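Local coordinates for protein GRMZM2G135359 pseudokinase (Zea mays, PDB 6CPY) that is a membrane-anchored receptor-like pseudokinase whose kinase-fold domain, captured here without ligand, may bind ATP but probably has little or no catalytic activity, at residues A[36-48]-A[57-69]. Numbering follows the deposited sequence.
Sequences ELETACEDFSNII and YKGTLSSGVEIAV
Helix 36-40 runs almost perpendicular to strand 57-60, at 97° with the axes 7.4 Å apart, and I47 then pairs with Y57 as an antiparallel non-hydrogen-bonded pair. Two backbone bonds tie the segments: T60 N donates to A40 O (2.9 Å) from above the carbonyl plane, whereas K58 N reaches N46 O (2.8 Å) almost straight on. At the bend after the Schellman-terminated helix, a water accepts from N46 N and lies within hydrogen-bonding distance of C41 O and K58 O. G59 packs tightly against this helix end, its CA, with no side chain in the way, 3.1 Å from A40 O.

F44 and Y57 form a T-shaped pair, the F44 edge directed at the Y57 face with the planes at 66°. F44 CB also sits over the centre of that face, 3.9 Å from the ring centroid, in a CH-pi contact, while I47 CG1 packs obliquely against Y57 CE1. The C41 thiol, placed beside its own backbone N by chi1 of -53°, meets V69 CG2 at 3.6 Å; one turn earlier, L37 CD2 touches I67 CD1. On the sheet face opposite Y57 and V69, I48 CD1 lies against A68 CB, and the N46 amide runs alongside the aliphatic part of K58, whose NZ forms a salt bridge with E66.

In the N-terminal lobe of the kinase fold, the short helix before the five-stranded antiparallel sheet thus packs across strands 54-60 and 66-72, with L37 reaching V119 and V121 of strand 117-123, I67 reaching V121 and V69 reaching V119, and K58 making a cation-pi contact with Y124.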
loop_
_atom_site.group_PDB
_atom_site.type_symbol
_atom_site.label_atom_id
_atom_site.label_comp_id
_atom_site.label_asym_id
_atom_site.label_seq_id
_atom_site.Cartn_x
_atom_site.Cartn_y
_atom_site.Cartn_z
ATOM N N GLU A 36 -13.904 10.789 20.302
ATOM C CA GLU A 36 -12.441 10.633 20.403
ATOM C C GLU A 36 -11.711 11.021 19.106
ATOM O O GLU A 36 -10.654 11.658 19.133
ATOM C CB GLU A 36 -12.082 9.200 20.809
ATOM C CG GLU A 36 -10.594 8.998 21.102
ATOM C CD GLU A 36 -10.254 7.621 21.663
ATOM O OE1 GLU A 36 -11.151 6.756 21.730
ATOM O OE2 GLU A 36 -9.073 7.403 22.038
ATOM N N LEU A 37 -12.267 10.626 17.969
ATOM C CA LEU A 37 -11.672 10.965 16.680
ATOM C C LEU A 37 -11.814 12.434 16.312
ATOM O O LEU A 37 -10.918 13.009 15.673
ATOM C CB LEU A 37 -12.248 10.066 15.583
ATOM C CG LEU A 37 -11.738 8.623 15.713
ATOM C CD1 LEU A 37 -12.281 7.768 14.577
ATOM C CD2 LEU A 37 -10.211 8.572 15.721
ATOM N N GLU A 38 -12.925 13.044 16.720
ATOM C CA GLU A 38 -13.113 14.479 16.546
ATOM C C GLU A 38 -11.986 15.234 17.240
ATOM O O GLU A 38 -11.396 16.130 16.661
ATOM C CB GLU A 38 -14.456 14.935 17.133
ATOM C CG GLU A 38 -15.682 14.483 16.361
ATOM C CD GLU A 38 -16.956 14.580 17.187
ATOM O OE1 GLU A 38 -16.975 15.367 18.160
ATOM O OE2 GLU A 38 -17.939 13.864 16.877
ATOM N N THR A 39 -11.699 14.852 18.479
ATOM C CA THR A 39 -10.595 15.439 19.236
ATOM C C THR A 39 -9.264 15.130 18.539
ATOM O O THR A 39 -8.461 16.033 18.267
ATOM C CB THR A 39 -10.573 14.904 20.681
ATOM O OG1 THR A 39 -11.830 15.195 21.319
ATOM C CG2 THR A 39 -9.438 15.532 21.484
ATOM N N ALA A 40 -9.054 13.857 18.230
ATOM C CA ALA A 40 -7.791 13.423 17.622
ATOM C C ALA A 40 -7.484 14.123 16.299
ATOM O O ALA A 40 -6.322 14.428 16.025
ATOM C CB ALA A 40 -7.793 11.921 17.427
ATOM N N CYS A 41 -8.508 14.368 15.486
ATOM C CA CYS A 41 -8.332 14.974 14.161
ATOM C C CYS A 41 -8.764 16.432 14.062
ATOM O O CYS A 41 -8.984 16.918 12.957
ATOM C CB CYS A 41 -9.104 14.180 13.110
ATOM S SG CYS A 41 -8.722 12.428 13.110
ATOM N N GLU A 42 -8.884 17.126 15.193
ATOM C CA GLU A 42 -9.301 18.537 15.198
ATOM C C GLU A 42 -10.561 18.731 14.361
ATOM O O GLU A 42 -10.602 19.581 13.474
ATOM C CB GLU A 42 -8.182 19.442 14.655
ATOM C CG GLU A 42 -6.826 19.270 15.321
ATOM C CD GLU A 42 -6.667 20.095 16.581
ATOM O OE1 GLU A 42 -7.679 20.340 17.279
ATOM O OE2 GLU A 42 -5.518 20.494 16.877
ATOM N N ASP A 43 -11.575 17.913 14.635
ATOM C CA ASP A 43 -12.820 17.911 13.866
ATOM C C ASP A 43 -12.593 17.779 12.345
ATOM O O ASP A 43 -13.280 18.408 11.546
ATOM C CB ASP A 43 -13.667 19.155 14.206
ATOM C CG ASP A 43 -14.254 19.098 15.616
ATOM O OD1 ASP A 43 -14.984 18.128 15.921
ATOM O OD2 ASP A 43 -14.003 20.030 16.414
ATOM N N PHE A 44 -11.629 16.945 11.959
ATOM C CA PHE A 44 -11.379 16.616 10.554
ATOM C C PHE A 44 -11.025 17.842 9.688
ATOM O O PHE A 44 -11.500 17.984 8.558
ATOM C CB PHE A 44 -12.566 15.817 9.994
ATOM C CG PHE A 44 -12.967 14.661 10.874
ATOM C CD1 PHE A 44 -12.205 13.496 10.900
ATOM C CD2 PHE A 44 -14.065 14.752 11.710
ATOM C CE1 PHE A 44 -12.551 12.435 11.728
ATOM C CE2 PHE A 44 -14.413 13.698 12.543
ATOM C CZ PHE A 44 -13.656 12.541 12.555
ATOM N N SER A 45 -10.146 18.690 10.218
ATOM C CA SER A 45 -9.731 19.934 9.558
ATOM C C SER A 45 -8.344 19.852 8.925
ATOM O O SER A 45 -7.909 20.798 8.271
ATOM C CB SER A 45 -9.756 21.093 10.556
ATOM O OG SER A 45 -8.934 20.831 11.684
ATOM N N ASN A 46 -7.654 18.728 9.099
ATOM C CA ASN A 46 -6.282 18.590 8.628
ATOM C C ASN A 46 -6.191 17.476 7.580
ATOM O O ASN A 46 -6.088 16.302 7.921
ATOM C CB ASN A 46 -5.377 18.304 9.827
ATOM C CG ASN A 46 -3.906 18.424 9.502
ATOM O OD1 ASN A 46 -3.525 18.781 8.386
ATOM N ND2 ASN A 46 -3.060 18.121 10.487
ATOM N N ILE A 47 -6.228 17.852 6.304
ATOM C CA ILE A 47 -6.312 16.877 5.211
ATOM C C ILE A 47 -4.932 16.411 4.751
ATOM O O ILE A 47 -4.062 17.227 4.436
ATOM C CB ILE A 47 -7.108 17.442 4.013
ATOM C CG1 ILE A 47 -8.537 17.795 4.441
ATOM C CG2 ILE A 47 -7.148 16.443 2.863
ATOM C CD1 ILE A 47 -8.721 19.233 4.886
ATOM N N ILE A 48 -4.747 15.092 4.724
ATOM C CA ILE A 48 -3.532 14.461 4.209
ATOM C C ILE A 48 -3.661 14.286 2.704
ATOM O O ILE A 48 -2.710 14.522 1.964
ATOM C CB ILE A 48 -3.300 13.053 4.807
ATOM C CG1 ILE A 48 -3.179 13.124 6.328
ATOM C CG2 ILE A 48 -2.056 12.405 4.184
ATOM C CD1 ILE A 48 -3.005 11.781 6.992
ATOM N N TYR A 57 -7.577 12.084 6.658
ATOM C CA TYR A 57 -7.397 13.115 7.667
ATOM C C TYR A 57 -6.280 12.758 8.612
ATOM O O TYR A 57 -6.096 11.600 8.977
ATOM C CB TYR A 57 -8.685 13.322 8.461
ATOM C CG TYR A 57 -9.823 13.846 7.629
ATOM C CD1 TYR A 57 -9.844 15.173 7.208
ATOM C CD2 TYR A 57 -10.880 13.016 7.250
ATOM C CE1 TYR A 57 -10.881 15.660 6.438
ATOM C CE2 TYR A 57 -11.930 13.501 6.484
ATOM C CZ TYR A 57 -11.920 14.822 6.083
ATOM O OH TYR A 57 -12.936 15.325 5.314
ATOM N N LYS A 58 -5.539 13.778 9.027
ATOM C CA LYS A 58 -4.479 13.598 9.994
ATOM C C LYS A 58 -5.057 13.738 11.393
ATOM O O LYS A 58 -5.875 14.625 11.658
ATOM C CB LYS A 58 -3.380 14.649 9.775
ATOM C CG LYS A 58 -2.261 14.626 10.796
ATOM C CD LYS A 58 -1.385 13.395 10.647
ATOM C CE LYS A 58 -0.483 13.203 11.850
ATOM N NZ LYS A 58 0.417 14.359 12.075
ATOM N N GLY A 59 -4.628 12.859 12.290
ATOM C CA GLY A 59 -4.920 13.033 13.697
ATOM C C GLY A 59 -3.810 12.527 14.595
ATOM O O GLY A 59 -2.805 11.983 14.130
ATOM N N THR A 60 -4.005 12.724 15.893
ATOM C CA THR A 60 -3.134 12.189 16.925
ATOM C C THR A 60 -3.993 11.714 18.078
ATOM O O THR A 60 -4.763 12.498 18.650
ATOM C CB THR A 60 -2.146 13.255 17.450
ATOM O OG1 THR A 60 -1.471 13.857 16.343
ATOM C CG2 THR A 60 -1.110 12.627 18.386
ATOM N N LEU A 61 -3.875 10.431 18.404
ATOM C CA LEU A 61 -4.613 9.853 19.520
ATOM C C LEU A 61 -4.042 10.365 20.839
ATOM O O LEU A 61 -2.919 10.866 20.881
ATOM C CB LEU A 61 -4.558 8.323 19.459
ATOM C CG LEU A 61 -5.238 7.681 18.251
ATOM C CD1 LEU A 61 -4.952 6.194 18.219
ATOM C CD2 LEU A 61 -6.741 7.943 18.251
ATOM N N SER A 62 -4.814 10.242 21.919
ATOM C CA SER A 62 -4.372 10.746 23.234
ATOM C C SER A 62 -3.092 10.051 23.716
ATOM O O SER A 62 -2.339 10.614 24.506
ATOM C CB SER A 62 -5.497 10.617 24.275
ATOM O OG SER A 62 -5.789 9.261 24.532
ATOM N N SER A 63 -2.833 8.849 23.207
ATOM C CA SER A 63 -1.562 8.139 23.430
ATOM C C SER A 63 -0.325 8.796 22.803
ATOM O O SER A 63 0.803 8.421 23.141
ATOM C CB SER A 63 -1.662 6.723 22.854
ATOM O OG SER A 63 -1.870 6.769 21.442
ATOM N N GLY A 64 -0.535 9.725 21.866
ATOM C CA GLY A 64 0.538 10.332 21.085
ATOM C C GLY A 64 0.739 9.681 19.725
ATOM O O GLY A 64 1.513 10.176 18.905
ATOM N N VAL A 65 0.055 8.563 19.474
ATOM C CA VAL A 65 0.188 7.862 18.204
ATOM C C VAL A 65 -0.484 8.661 17.094
ATOM O O VAL A 65 -1.661 8.983 17.188
ATOM C CB VAL A 65 -0.427 6.447 18.279
ATOM C CG1 VAL A 65 -0.487 5.812 16.905
ATOM C CG2 VAL A 65 0.381 5.578 19.245
ATOM N N GLU A 66 0.277 8.986 16.056
ATOM C CA GLU A 66 -0.254 9.710 14.915
ATOM C C GLU A 66 -1.025 8.743 14.017
ATOM O O GLU A 66 -0.631 7.583 13.860
ATOM C CB GLU A 66 0.872 10.408 14.159
ATOM C CG GLU A 66 1.496 11.539 14.967
ATOM C CD GLU A 66 2.638 12.206 14.229
ATOM O OE1 GLU A 66 2.395 13.095 13.378
ATOM O OE2 GLU A 66 3.782 11.816 14.492
ATOM N N ILE A 67 -2.112 9.228 13.438
ATOM C CA ILE A 67 -3.016 8.394 12.652
ATOM C C ILE A 67 -3.396 9.064 11.352
ATOM O O ILE A 67 -3.399 10.294 11.224
ATOM C CB ILE A 67 -4.308 8.041 13.438
ATOM C CG1 ILE A 67 -5.031 9.298 13.925
ATOM C CG2 ILE A 67 -3.973 7.140 14.618
ATOM C CD1 ILE A 67 -6.340 9.034 14.644
ATOM N N ALA A 68 -3.722 8.233 10.377
ATOM C CA ALA A 68 -4.332 8.685 9.160
ATOM C C ALA A 68 -5.708 8.053 9.149
ATOM O O ALA A 68 -5.836 6.823 9.237
ATOM C CB ALA A 68 -3.524 8.240 7.958
ATOM N N VAL A 69 -6.723 8.895 9.033
ATOM C CA VAL A 69 -8.102 8.451 9.125
ATOM C C VAL A 69 -8.719 8.483 7.744
ATOM O O VAL A 69 -8.792 9.536 7.125
ATOM C CB VAL A 69 -8.874 9.348 10.094
ATOM C CG1 VAL A 69 -10.345 8.966 10.136
ATOM C CG2 VAL A 69 -8.230 9.268 11.471
HETATM O O HOH W 1 -7.538 9.381 21.509
HETATM O O HOH W 2 -8.008 16.310 10.520
#